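Local structure of glutathione peroxidase-like protein (Trypanosoma brucei, 2VUP) at residues A[58-63]-A[150-155]; A[51-56]-A[83-88]; A[98-103]-A[117-122]. The protein probably reduces hydroperoxides as a member of the glutathione peroxidase family, taking its electrons from tryparedoxin. One frame throughout, in Å; residues are numbered along the deposited sequence.

Interaction 1. Residues A[58-63]-A[150-155]; sequences SKCGYT and WNFTSF
Cys60, the predicted active-site cysteine, points SG toward Trp150 and Asn151, an arrangement consistent with the Cys-Gln-Trp-Asn site of glutathione peroxidases; Gln95, against which Asn151 packs, would be the fourth member. With chi1 at 179°, SG swings away from its own backbone N toward the facing loop. There Cys60 SG takes a weak hydrogen bond from Asn151 ND2 (3.4 Å). The same SG lies obliquely beside the indole, 3.5 Å from Trp150 NE1.

The tight part is built around the buried Phe152 at the second corner of the type II turn 150-153. Tyr62 O sits over the centre of its ring, 3.8 Å above the plane, and Phe152 CE2 comes within 3.6 Å of Thr63 CA, while Cys60 CB meets the ring at its edge. Toward solvent the fit is looser: the partly exposed Tyr62 and Trp150 side chains cross at about a right angle, and Trp150 CD1 meets the Tyr62 ring edge at CD2 (3.9 Å).

A capping box of Cys60 and Thr63 lies at the turn leading into helix 63-77, with Cys60 N donating to Thr63 OG1. SG is further fixed from within the turn by Tyr62 N, at 3.2 Å and an N-H...S angle of 166°.

Interaction 2. Residues A[51-56]-A[83-88]; sequences LLIYNV and TVLAFP
Tyr54 is gripped by strand 83-88 through both backbone polar atoms: its N donates to Leu85 O (2.9 Å) and its O accepts from Phe87 N (2.8 Å), the latter bond almost straight at 176°. Leu52 is held likewise between Thr83 O and Leu85 N, and a fifth bond runs from Val56 N to Phe87 O. CA-H...O contacts fill in between, as close as 3.0 Å from Asn55 CA to Phe87 O.

The side chains part to two faces. On one, Ile53 pushes CG2 against the edge of the Phe87 ring, 3.4 Å from CE2, and Leu85 CD1 touches both Leu51 CD2 and Ile53 CG1. On the other, Val56 CG1 rests on Ala86 CB at 3.7 Å, and Val84 CG1 approaches Tyr54 CD2 at 3.8 Å.

Further out, helix 63-77 covers the face of Leu52, Tyr54 and Val56, while helix 130-138 packs on Ile53, Asn55 and Phe87. Asn55 has CG between its backbone N and carbonyl carbon (chi1 59°), which carries its amide away from strand 83-88 to bond Trp150 O through ND2. In-register parallel strands joined through helix 63-77 make this the beta-alpha-beta unit of the thioredoxin fold.

Interaction 3. Residues A[98-103]-A[117-122]; sequences GNEEEI and IMAKIN. Unlike the reference sequence in segment 98-103: Asn99 (reference Thr).
Glu100 and Lys120 lie against each other without pairing their charges: Glu100 OE2 accepts from the backbone N of Lys120 (2.9 Å), whereas the ammonium NZ stands 6.3 Å from that oxygen. The glutamate belongs to the first turn of helix 100-111, whose start is closed by a capping box. In it Asn99, which differs from the reference sequence, takes Glu102 N on OD1 and gives its own N to Glu102 OE1.

The carboxylate reaches the loop because the Glu100 chain is bent at chi2 (87°), bringing OE2 toward Lys120 while CG passes over Ala119 CA. Lys120 N meets OE2 on its anti side, close to the carboxylate plane. A water donates to the same oxygen and also to Lys120 O, so the two peptide polar atoms of Lys120 are tied to one carboxylate oxygen, one directly and one through solvent. His38 NE2 adds a weak bond to OE2. The peptide N-H and the water, together with the helix start, would probably favour a negatively charged glutamate.

Past the carboxylate, the Lys120 side chain crosses the helix start, with CG 3.3 Å from Glu100 OE2. Its aliphatic middle lies on Ile103, CD1 of which is 3.9 Å from Lys120 CD. On its other branch, Ile103 meets CG2 of Ile117 through CG2 at 4.2 Å, a looser apolar contact between the helix and the loop that borders strand 83-88. A turn at chi3 (62°) of Lys120 then directs the ammonium to the backbone just before the helix, where it is shared between Glu96 O and Gly98 O. To the second of these Lys120 NZ donates over 3.0 Å, from above the Gly98 carbonyl plane.

Interaction 2 is the core to which the other two attach. On one side, strand 154-157 pairs antiparallel with strand 51-56, and probable backbone bonds join interactions 1 and 2: Phe152 N to Asn55 O (2.7 Å) and Ile53 N to Phe155 O (2.9 Å). On the other, the 117-122 loop of interaction 3 runs along strand 83-88, with probable bonds from Met118 N to Ala86 O (2.8 Å) and Ile121 N to Pro88 O (3.0 Å). Interactions 1 and 3 barely meet, Ser58 OG lying 4.2 Å from Ile103 CG1. Measured between side chains, Val56 is about 8 Å and Ile103 about 12 Å from Cys60, the predicted active-site residue within interaction 1.

Interaction 1. Residues A[58-63]-A[150-155]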
ATOM      1  N   SER A  58      -8.688 -10.086   0.315  1.00 18.43           N
ATOM      2  CA  SER A  58      -9.995 -10.089  -0.362  1.00 19.97           C
ATOM      3  C   SER A  58     -11.143 -10.551   0.548  1.00 20.67           C
ATOM      4  O   SER A  58     -12.313 -10.287   0.278  1.00 21.18           O
ATOM      5  CB  SER A  58      -9.941 -10.972  -1.615  1.00 19.61           C
ATOM      6  OG  SER A  58      -8.977 -10.484  -2.532  1.00 20.01           O
ATOM      7  N   LYS A  59     -10.785 -11.244   1.619  1.00 21.96           N
ATOM      8  CA  LYS A  59     -11.747 -11.876   2.506  1.00 22.79           C
ATOM      9  C   LYS A  59     -11.621 -11.332   3.925  1.00 22.87           C
ATOM     10  O   LYS A  59     -11.767 -12.079   4.890  1.00 23.54           O
ATOM     11  CB  LYS A  59     -11.510 -13.386   2.521  1.00 23.00           C
ATOM     12  CG  LYS A  59     -11.937 -14.129   1.267  1.00 24.17           C
ATOM     13  CD  LYS A  59     -11.256 -15.486   1.273  1.00 27.66           C
ATOM     14  CE  LYS A  59     -12.220 -16.643   1.032  1.00 29.17           C
ATOM     15  NZ  LYS A  59     -11.567 -17.937   1.419  1.00 30.46           N
ATOM     16  N   CYS A  60     -11.329 -10.041   4.041  1.00 22.83           N
ATOM     17  CA  CYS A  60     -11.122  -9.397   5.337  1.00 23.05           C
ATOM     18  C   CYS A  60     -12.353  -8.569   5.701  1.00 23.14           C
ATOM     19  O   CYS A  60     -13.139  -8.195   4.827  1.00 23.06           O
ATOM     20  CB  CYS A  60      -9.870  -8.507   5.288  1.00 22.74           C
ATOM     21  SG  CYS A  60      -9.475  -7.595   6.808  1.00 22.08           S
ATOM     22  N   GLY A  61     -12.520  -8.291   6.992  1.00 23.12           N
ATOM     23  CA  GLY A  61     -13.573  -7.377   7.449  1.00 23.34           C
ATOM     24  C   GLY A  61     -13.283  -5.934   7.056  1.00 23.49           C
ATOM     25  O   GLY A  61     -14.181  -5.083   7.045  1.00 23.39           O
ATOM     26  N   TYR A  62     -12.020  -5.661   6.730  1.00 23.09           N
ATOM     27  CA  TYR A  62     -11.625  -4.352   6.216  1.00 22.89           C
ATOM     28  C   TYR A  62     -11.610  -4.249   4.684  1.00 22.66           C
ATOM     29  O   TYR A  62     -11.368  -3.174   4.151  1.00 22.62           O
ATOM     30  CB  TYR A  62     -10.267  -3.945   6.779  1.00 22.85           C
ATOM     31  CG  TYR A  62     -10.272  -3.572   8.247  1.00 22.70           C
ATOM     32  CD1 TYR A  62     -10.925  -2.419   8.689  1.00 22.15           C
ATOM     33  CD2 TYR A  62      -9.602  -4.360   9.190  1.00 21.70           C
ATOM     34  CE1 TYR A  62     -10.923  -2.067  10.036  1.00 23.53           C
ATOM     35  CE2 TYR A  62      -9.589  -4.014  10.543  1.00 21.39           C
ATOM     36  CZ  TYR A  62     -10.253  -2.865  10.955  1.00 22.61           C
ATOM     37  OH  TYR A  62     -10.247  -2.498  12.278  1.00 23.72           O
ATOM     38  N   THR A  63     -11.866  -5.352   3.982  1.00 22.87           N
ATOM     39  CA  THR A  63     -11.823  -5.358   2.507  1.00 23.11           C
ATOM     40  C   THR A  63     -12.684  -4.255   1.859  1.00 23.72           C
ATOM     41  O   THR A  63     -12.170  -3.451   1.075  1.00 23.26           O
ATOM     42  CB  THR A  63     -12.180  -6.744   1.910  1.00 23.10           C
ATOM     43  OG1 THR A  63     -11.277  -7.733   2.410  1.00 22.40           O
ATOM     44  CG2 THR A  63     -12.085  -6.724   0.378  1.00 23.20           C
ATOM     45  N   TRP A 150      -2.334  -6.224  10.776  1.00 16.49           N
ATOM     46  CA  TRP A 150      -3.454  -6.781  10.042  1.00 15.34           C
ATOM     47  C   TRP A 150      -3.454  -6.326   8.591  1.00 14.60           C
ATOM     48  O   TRP A 150      -2.655  -5.470   8.205  1.00 14.29           O
ATOM     49  CB  TRP A 150      -4.779  -6.390  10.727  1.00 15.13           C
ATOM     50  CG  TRP A 150      -5.886  -7.373  10.492  1.00 14.18           C
ATOM     51  CD1 TRP A 150      -7.024  -7.160   9.780  1.00 13.93           C
ATOM     52  CD2 TRP A 150      -5.965  -8.724  10.979  1.00 13.80           C
ATOM     53  NE1 TRP A 150      -7.802  -8.284   9.781  1.00 12.96           N
ATOM     54  CE2 TRP A 150      -7.179  -9.261  10.513  1.00 14.00           C
ATOM     55  CE3 TRP A 150      -5.126  -9.528  11.763  1.00 14.44           C
ATOM     56  CZ2 TRP A 150      -7.582 -10.570  10.800  1.00 14.76           C
ATOM     57  CZ3 TRP A 150      -5.520 -10.830  12.045  1.00 14.96           C
ATOM     58  CH2 TRP A 150      -6.741 -11.336  11.563  1.00 14.77           C
ATOM     59  N   ASN A 151      -4.350  -6.921   7.801  1.00 13.92           N
ATOM     60  CA  ASN A 151      -4.671  -6.458   6.454  1.00 13.80           C
ATOM     61  C   ASN A 151      -5.088  -4.986   6.488  1.00 14.10           C
ATOM     62  O   ASN A 151      -5.687  -4.534   7.472  1.00 14.23           O
ATOM     63  CB  ASN A 151      -5.833  -7.286   5.867  1.00 13.66           C
ATOM     64  CG  ASN A 151      -5.663  -8.786   6.069  1.00 13.23           C
ATOM     65  OD1 ASN A 151      -4.731  -9.406   5.547  1.00 11.99           O
ATOM     66  ND2 ASN A 151      -6.581  -9.382   6.816  1.00 14.71           N
ATOM     67  N   PHE A 152      -4.772  -4.257   5.415  1.00 14.30           N
ATOM     68  CA  PHE A 152      -5.161  -2.849   5.200  1.00 14.53           C
ATOM     69  C   PHE A 152      -4.450  -1.787   6.030  1.00 14.71           C
ATOM     70  O   PHE A 152      -4.943  -0.662   6.196  1.00 14.61           O
ATOM     71  CB  PHE A 152      -6.688  -2.662   5.118  1.00 14.58           C
ATOM     72  CG  PHE A 152      -7.287  -3.406   3.979  1.00 14.72           C
ATOM     73  CD1 PHE A 152      -7.292  -2.853   2.701  1.00 14.57           C
ATOM     74  CD2 PHE A 152      -7.771  -4.700   4.158  1.00 15.02           C
ATOM     75  CE1 PHE A 152      -7.807  -3.566   1.623  1.00 15.68           C
ATOM     76  CE2 PHE A 152      -8.289  -5.417   3.086  1.00 15.65           C
ATOM     77  CZ  PHE A 152      -8.306  -4.846   1.813  1.00 15.29           C
ATOM     78  N   THR A 153      -3.282  -2.158   6.536  1.00 14.90           N
ATOM     79  CA  THR A 153      -2.325  -1.186   7.016  1.00 15.38           C
ATOM     80  C   THR A 153      -1.837  -0.442   5.770  1.00 15.86           C
ATOM     81  O   THR A 153      -1.716  -1.040   4.690  1.00 15.12           O
ATOM     82  CB  THR A 153      -1.169  -1.887   7.753  1.00 15.47           C
ATOM     83  OG1 THR A 153      -1.708  -2.762   8.761  1.00 14.97           O
ATOM     84  CG2 THR A 153      -0.212  -0.877   8.401  1.00 15.04           C
ATOM     85  N   SER A 154      -1.617   0.866   5.901  1.00 16.70           N
ATOM     86  CA  SER A 154      -1.065   1.665   4.803  1.00 17.74           C
ATOM     87  C   SER A 154       0.077   2.581   5.239  1.00 18.64           C
ATOM     88  O   SER A 154       0.124   3.030   6.387  1.00 19.29           O
ATOM     89  CB  SER A 154      -2.160   2.460   4.096  1.00 17.94           C
ATOM     90  OG  SER A 154      -2.887   3.283   5.005  1.00 18.72           O
ATOM     91  N   PHE A 155       1.004   2.828   4.320  1.00 19.14           N
ATOM     92  CA  PHE A 155       2.086   3.782   4.530  1.00 19.76           C
ATOM     93  C   PHE A 155       1.942   4.911   3.526  1.00 20.68           C
ATOM     94  O   PHE A 155       1.700   4.666   2.336  1.00 21.13           O
ATOM     95  CB  PHE A 155       3.455   3.119   4.352  1.00 19.14           C
ATOM     96  CG  PHE A 155       3.762   2.072   5.373  1.00 18.98           C
ATOM     97  CD1 PHE A 155       4.451   2.397   6.535  1.00 17.04           C
ATOM     98  CD2 PHE A 155       3.355   0.752   5.181  1.00 17.67           C
ATOM     99  CE1 PHE A 155       4.742   1.424   7.488  1.00 17.93           C
ATOM    100  CE2 PHE A 155       3.642  -0.224   6.131  1.00 17.09           C
ATOM    101  CZ  PHE A 155       4.336   0.107   7.282  1.00 18.26           C
TER

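Interaction 2. Residues A[51-56]-A[83-88]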
ATOM      1  N   LEU A  51       2.694   8.726  -2.555  1.00 25.35           N
ATOM      2  CA  LEU A  51       1.946   7.480  -2.776  1.00 24.25           C
ATOM      3  C   LEU A  51       1.371   6.962  -1.459  1.00 22.93           C
ATOM      4  O   LEU A  51       1.883   7.281  -0.378  1.00 23.04           O
ATOM      5  CB  LEU A  51       2.854   6.362  -3.323  1.00 24.16           C
ATOM      6  CG  LEU A  51       3.924   6.468  -4.404  1.00 24.96           C
ATOM      7  CD1 LEU A  51       5.147   7.231  -3.927  1.00 23.89           C
ATOM      8  CD2 LEU A  51       4.320   5.037  -4.829  1.00 24.62           C
ATOM      9  N   LEU A  52       0.335   6.131  -1.566  1.00 21.11           N
ATOM     10  CA  LEU A  52      -0.166   5.364  -0.432  1.00 19.71           C
ATOM     11  C   LEU A  52      -0.081   3.863  -0.730  1.00 18.70           C
ATOM     12  O   LEU A  52      -0.661   3.380  -1.696  1.00 18.87           O
ATOM     13  CB  LEU A  52      -1.598   5.786  -0.075  1.00 19.64           C
ATOM     14  CG  LEU A  52      -2.260   5.241   1.199  1.00 19.20           C
ATOM     15  CD1 LEU A  52      -1.583   5.749   2.463  1.00 17.45           C
ATOM     16  CD2 LEU A  52      -3.733   5.618   1.198  1.00 19.14           C
ATOM     17  N   ILE A  53       0.662   3.136   0.097  1.00 17.60           N
ATOM     18  CA  ILE A  53       0.858   1.697  -0.115  1.00 16.14           C
ATOM     19  C   ILE A  53       0.127   0.850   0.929  1.00 16.01           C
ATOM     20  O   ILE A  53       0.447   0.914   2.114  1.00 15.56           O
ATOM     21  CB  ILE A  53       2.368   1.318  -0.148  1.00 15.93           C
ATOM     22  CG1 ILE A  53       3.099   2.143  -1.223  1.00 15.14           C
ATOM     23  CG2 ILE A  53       2.523  -0.192  -0.367  1.00 13.92           C
ATOM     24  CD1 ILE A  53       4.620   2.048  -1.188  1.00 15.29           C
ATOM     25  N   TYR A  54      -0.847   0.066   0.463  1.00 15.88           N
ATOM     26  CA  TYR A  54      -1.593  -0.898   1.289  1.00 15.75           C
ATOM     27  C   TYR A  54      -1.053  -2.326   1.158  1.00 15.74           C
ATOM     28  O   TYR A  54      -0.601  -2.746   0.078  1.00 15.63           O
ATOM     29  CB  TYR A  54      -3.065  -0.940   0.863  1.00 15.82           C
ATOM     30  CG  TYR A  54      -3.941   0.207   1.337  1.00 16.27           C
ATOM     31  CD1 TYR A  54      -4.764   0.062   2.452  1.00 16.29           C
ATOM     32  CD2 TYR A  54      -3.964   1.426   0.656  1.00 17.54           C
ATOM     33  CE1 TYR A  54      -5.579   1.110   2.899  1.00 16.91           C
ATOM     34  CE2 TYR A  54      -4.783   2.479   1.083  1.00 17.49           C
ATOM     35  CZ  TYR A  54      -5.583   2.315   2.203  1.00 17.42           C
ATOM     36  OH  TYR A  54      -6.380   3.354   2.628  1.00 17.28           O
ATOM     37  N   ASN A  55      -1.110  -3.076   2.254  1.00 15.42           N
ATOM     38  CA  ASN A  55      -1.178  -4.527   2.149  1.00 15.37           C
ATOM     39  C   ASN A  55      -2.656  -4.886   2.221  1.00 15.17           C
ATOM     40  O   ASN A  55      -3.388  -4.354   3.065  1.00 14.82           O
ATOM     41  CB  ASN A  55      -0.337  -5.264   3.213  1.00 15.20           C
ATOM     42  CG  ASN A  55      -0.740  -4.921   4.652  1.00 15.85           C
ATOM     43  OD1 ASN A  55      -0.492  -3.818   5.135  1.00 15.23           O
ATOM     44  ND2 ASN A  55      -1.331  -5.889   5.347  1.00 14.61           N
ATOM     45  N   VAL A  56      -3.085  -5.772   1.325  1.00 15.11           N
ATOM     46  CA  VAL A  56      -4.504  -6.033   1.090  1.00 15.08           C
ATOM     47  C   VAL A  56      -4.890  -7.510   1.250  1.00 15.51           C
ATOM     48  O   VAL A  56      -4.034  -8.401   1.229  1.00 14.90           O
ATOM     49  CB  VAL A  56      -4.959  -5.536  -0.323  1.00 15.50           C
ATOM     50  CG1 VAL A  56      -4.866  -4.021  -0.429  1.00 15.22           C
ATOM     51  CG2 VAL A  56      -4.157  -6.206  -1.441  1.00 14.25           C
ATOM     52  N   THR A  83      -0.595   7.970  -6.494  1.00 24.74           N
ATOM     53  CA  THR A  83      -1.080   6.613  -6.736  1.00 23.73           C
ATOM     54  C   THR A  83      -1.226   5.803  -5.447  1.00 22.74           C
ATOM     55  O   THR A  83      -0.710   6.187  -4.391  1.00 22.41           O
ATOM     56  CB  THR A  83      -0.197   5.830  -7.754  1.00 23.78           C
ATOM     57  OG1 THR A  83      -0.945   4.724  -8.281  1.00 24.94           O
ATOM     58  CG2 THR A  83       1.071   5.311  -7.107  1.00 22.58           C
ATOM     59  N   VAL A  84      -1.948   4.690  -5.565  1.00 21.41           N
ATOM     60  CA  VAL A  84      -2.070   3.686  -4.515  1.00 20.31           C
ATOM     61  C   VAL A  84      -1.508   2.363  -5.048  1.00 19.22           C
ATOM     62  O   VAL A  84      -1.872   1.922  -6.131  1.00 19.30           O
ATOM     63  CB  VAL A  84      -3.559   3.479  -4.094  1.00 20.29           C
ATOM     64  CG1 VAL A  84      -3.688   2.389  -3.030  1.00 20.36           C
ATOM     65  CG2 VAL A  84      -4.183   4.791  -3.603  1.00 20.69           C
ATOM     66  N   LEU A  85      -0.624   1.734  -4.283  1.00 18.16           N
ATOM     67  CA  LEU A  85      -0.145   0.395  -4.623  1.00 17.06           C
ATOM     68  C   LEU A  85      -0.710  -0.590  -3.619  1.00 16.41           C
ATOM     69  O   LEU A  85      -0.673  -0.326  -2.418  1.00 16.53           O
ATOM     70  CB  LEU A  85       1.381   0.335  -4.610  1.00 16.79           C
ATOM     71  CG  LEU A  85       2.124   1.416  -5.399  1.00 15.79           C
ATOM     72  CD1 LEU A  85       3.607   1.259  -5.198  1.00 12.69           C
ATOM     73  CD2 LEU A  85       1.754   1.374  -6.884  1.00 16.30           C
ATOM     74  N   ALA A  86      -1.225  -1.713  -4.113  1.00 15.35           N
ATOM     75  CA  ALA A  86      -1.792  -2.757  -3.259  1.00 14.93           C
ATOM     76  C   ALA A  86      -0.987  -4.048  -3.319  1.00 14.39           C
ATOM     77  O   ALA A  86      -0.883  -4.675  -4.367  1.00 14.60           O
ATOM     78  CB  ALA A  86      -3.245  -3.028  -3.627  1.00 14.88           C
ATOM     79  N   PHE A  87      -0.432  -4.430  -2.176  1.00 13.90           N
ATOM     80  CA  PHE A  87       0.317  -5.663  -2.026  1.00 13.42           C
ATOM     81  C   PHE A  87      -0.573  -6.684  -1.316  1.00 13.05           C
ATOM     82  O   PHE A  87      -0.862  -6.539  -0.112  1.00 12.21           O
ATOM     83  CB  PHE A  87       1.595  -5.419  -1.217  1.00 13.30           C
ATOM     84  CG  PHE A  87       2.653  -4.643  -1.951  1.00 13.95           C
ATOM     85  CD1 PHE A  87       3.663  -5.306  -2.642  1.00 13.73           C
ATOM     86  CD2 PHE A  87       2.650  -3.247  -1.944  1.00 15.10           C
ATOM     87  CE1 PHE A  87       4.669  -4.594  -3.318  1.00 14.66           C
ATOM     88  CE2 PHE A  87       3.645  -2.519  -2.631  1.00 15.65           C
ATOM     89  CZ  PHE A  87       4.651  -3.195  -3.320  1.00 15.28           C
ATOM     90  N   PRO A  88      -1.030  -7.711  -2.058  1.00 12.61           N
ATOM     91  CA  PRO A  88      -1.812  -8.799  -1.451  1.00 12.25           C
ATOM     92  C   PRO A  88      -0.955  -9.600  -0.473  1.00 12.33           C
ATOM     93  O   PRO A  88       0.224  -9.847  -0.744  1.00 12.28           O
ATOM     94  CB  PRO A  88      -2.219  -9.667  -2.651  1.00 12.28           C
ATOM     95  CG  PRO A  88      -2.017  -8.778  -3.883  1.00 12.18           C
ATOM     96  CD  PRO A  88      -0.830  -7.924  -3.502  1.00 12.73           C
TER

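Interaction 3. Residues A[98-103]-A[117-122]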
ATOM      1  N   GLY A  98      -6.567 -16.625  -2.718  1.00 23.61           N
ATOM      2  CA  GLY A  98      -6.571 -16.710  -4.177  1.00 24.58           C
ATOM      3  C   GLY A  98      -5.265 -16.283  -4.822  1.00 25.72           C
ATOM      4  O   GLY A  98      -4.425 -15.626  -4.179  1.00 25.74           O
ATOM      5  N   ASN A  99      -5.086 -16.665  -6.087  1.00 26.50           N
ATOM      6  CA  ASN A  99      -3.922 -16.245  -6.867  1.00 27.63           C
ATOM      7  C   ASN A  99      -4.100 -14.819  -7.375  1.00 28.08           C
ATOM      8  O   ASN A  99      -5.189 -14.245  -7.263  1.00 28.32           O
ATOM      9  CB  ASN A  99      -3.620 -17.231  -8.020  1.00 27.90           C
ATOM     10  CG  ASN A  99      -4.735 -17.289  -9.079  1.00 28.76           C
ATOM     11  OD1 ASN A  99      -5.529 -16.357  -9.232  1.00 30.94           O
ATOM     12  ND2 ASN A  99      -4.787 -18.393  -9.817  1.00 29.68           N
ATOM     13  N   GLU A 100      -3.037 -14.252  -7.939  1.00 29.08           N
ATOM     14  CA  GLU A 100      -3.053 -12.857  -8.382  1.00 30.00           C
ATOM     15  C   GLU A 100      -4.124 -12.539  -9.417  1.00 30.90           C
ATOM     16  O   GLU A 100      -4.730 -11.469  -9.350  1.00 31.23           O
ATOM     17  CB  GLU A 100      -1.672 -12.414  -8.877  1.00 30.00           C
ATOM     18  CG  GLU A 100      -0.653 -12.199  -7.753  1.00 28.72           C
ATOM     19  CD  GLU A 100       0.086 -13.463  -7.360  1.00 26.62           C
ATOM     20  OE1 GLU A 100      -0.264 -14.554  -7.856  1.00 25.81           O
ATOM     21  OE2 GLU A 100       1.034 -13.365  -6.553  1.00 25.54           O
ATOM     22  N   GLU A 101      -4.359 -13.454 -10.361  1.00 31.92           N
ATOM     23  CA  GLU A 101      -5.396 -13.282 -11.395  0.50 32.61           C
ATOM     24  C   GLU A 101      -6.799 -13.216 -10.783  1.00 32.90           C
ATOM     25  O   GLU A 101      -7.650 -12.432 -11.217  1.00 33.14           O
ATOM     26  CB  GLU A 101      -5.328 -14.415 -12.429  0.50 32.67           C
ATOM     27  CG  GLU A 101      -6.348 -14.293 -13.567  0.50 33.26           C
ATOM     28  CD  GLU A 101      -6.759 -15.638 -14.147  0.50 33.85           C
ATOM     29  OE1 GLU A 101      -5.868 -16.442 -14.504  0.50 33.65           O
ATOM     30  OE2 GLU A 101      -7.981 -15.886 -14.254  0.50 34.46           O
ATOM     31  N   GLU A 102      -7.039 -14.054  -9.776  1.00 33.61           N
ATOM     32  CA  GLU A 102      -8.314 -14.052  -9.050  1.00 34.48           C
ATOM     33  C   GLU A 102      -8.487 -12.754  -8.265  1.00 34.91           C
ATOM     34  O   GLU A 102      -9.579 -12.166  -8.250  1.00 34.63           O
ATOM     35  CB  GLU A 102      -8.410 -15.258  -8.118  1.00 34.71           C
ATOM     36  CG  GLU A 102      -8.764 -16.549  -8.833  1.00 35.98           C
ATOM     37  CD  GLU A 102      -8.335 -17.803  -8.085  1.00 37.39           C
ATOM     38  OE1 GLU A 102      -7.541 -17.708  -7.121  1.00 37.93           O
ATOM     39  OE2 GLU A 102      -8.787 -18.898  -8.483  1.00 38.19           O
ATOM     40  N   ILE A 103      -7.399 -12.306  -7.634  1.00 35.21           N
ATOM     41  CA  ILE A 103      -7.387 -11.042  -6.899  1.00 35.51           C
ATOM     42  C   ILE A 103      -7.640  -9.865  -7.854  1.00 36.17           C
ATOM     43  O   ILE A 103      -8.494  -9.018  -7.588  1.00 36.01           O
ATOM     44  CB  ILE A 103      -6.063 -10.847  -6.102  1.00 35.26           C
ATOM     45  CG1 ILE A 103      -5.936 -11.895  -4.992  1.00 34.67           C
ATOM     46  CG2 ILE A 103      -5.989  -9.445  -5.503  1.00 35.08           C
ATOM     47  CD1 ILE A 103      -4.499 -12.233  -4.618  1.00 34.07           C
ATOM     48  N   ILE A 117      -2.128  -3.339  -8.752  1.00 21.18           N
ATOM     49  CA  ILE A 117      -2.137  -4.464  -7.818  1.00 20.34           C
ATOM     50  C   ILE A 117      -0.851  -5.275  -8.023  1.00 19.41           C
ATOM     51  O   ILE A 117      -0.521  -5.663  -9.150  1.00 19.10           O
ATOM     52  CB  ILE A 117      -3.359  -5.401  -8.025  1.00 20.36           C
ATOM     53  CG1 ILE A 117      -4.685  -4.620  -8.056  1.00 21.23           C
ATOM     54  CG2 ILE A 117      -3.399  -6.493  -6.955  1.00 20.24           C
ATOM     55  CD1 ILE A 117      -4.987  -3.818  -6.800  1.00 22.04           C
ATOM     56  N   MET A 118      -0.144  -5.535  -6.928  1.00 17.96           N
ATOM     57  CA  MET A 118       1.145  -6.217  -6.977  1.00 16.67           C
ATOM     58  C   MET A 118       1.025  -7.734  -6.762  1.00 15.77           C
ATOM     59  O   MET A 118      -0.052  -8.253  -6.465  1.00 14.96           O
ATOM     60  CB  MET A 118       2.106  -5.595  -5.951  1.00 16.91           C
ATOM     61  CG  MET A 118       2.243  -4.073  -6.044  1.00 17.80           C
ATOM     62  SD  MET A 118       2.920  -3.513  -7.626  1.00 19.88           S
ATOM     63  CE  MET A 118       2.269  -1.864  -7.742  1.00 20.66           C
ATOM     64  N   ALA A 119       2.143  -8.440  -6.929  1.00 14.62           N
ATOM     65  CA  ALA A 119       2.217  -9.860  -6.620  1.00 14.13           C
ATOM     66  C   ALA A 119       2.109 -10.063  -5.106  1.00 13.89           C
ATOM     67  O   ALA A 119       2.570  -9.214  -4.326  1.00 13.17           O
ATOM     68  CB  ALA A 119       3.524 -10.435  -7.119  1.00 13.82           C
ATOM     69  N   LYS A 120       1.520 -11.193  -4.706  1.00 13.55           N
ATOM     70  CA  LYS A 120       1.389 -11.566  -3.295  1.00 14.25           C
ATOM     71  C   LYS A 120       2.763 -11.656  -2.627  1.00 13.51           C
ATOM     72  O   LYS A 120       3.722 -12.147  -3.214  1.00 13.24           O
ATOM     73  CB  LYS A 120       0.651 -12.901  -3.126  1.00 14.01           C
ATOM     74  CG  LYS A 120      -0.755 -12.967  -3.758  1.00 16.55           C
ATOM     75  CD  LYS A 120      -1.403 -14.364  -3.604  1.00 16.61           C
ATOM     76  CE  LYS A 120      -1.611 -14.757  -2.142  1.00 18.69           C
ATOM     77  NZ  LYS A 120      -2.382 -16.026  -1.980  1.00 19.67           N
ATOM     78  N   ILE A 121       2.835 -11.182  -1.391  1.00 13.28           N
ATOM     79  CA  ILE A 121       4.085 -11.132  -0.646  1.00 13.30           C
ATOM     80  C   ILE A 121       3.830 -11.423   0.824  1.00 13.23           C
ATOM     81  O   ILE A 121       2.681 -11.451   1.271  1.00 12.68           O
ATOM     82  CB  ILE A 121       4.768  -9.727  -0.751  1.00 13.30           C
ATOM     83  CG1 ILE A 121       3.821  -8.620  -0.261  1.00 13.49           C
ATOM     84  CG2 ILE A 121       5.277  -9.448  -2.179  1.00 12.71           C
ATOM     85  CD1 ILE A 121       4.554  -7.355   0.202  1.00 12.97           C
ATOM     86  N   ASN A 122       4.915 -11.632   1.565  1.00 13.20           N
ATOM     87  CA  ASN A 122       4.894 -11.577   3.012  1.00 13.48           C
ATOM     88  C   ASN A 122       5.318 -10.176   3.481  1.00 13.94           C
ATOM     89  O   ASN A 122       6.252  -9.585   2.930  1.00 14.05           O
ATOM     90  CB  ASN A 122       5.833 -12.642   3.600  1.00 13.74           C
ATOM     91  CG  ASN A 122       5.211 -14.029   3.641  1.00 13.82           C
ATOM     92  OD1 ASN A 122       4.092 -14.250   3.179  1.00 14.59           O
ATOM     93  ND2 ASN A 122       5.933 -14.968   4.227  1.00 16.76           N
TER
HETATM   94  O   HOH W   1       3.394 -14.282  -4.984  1.00 16.21           O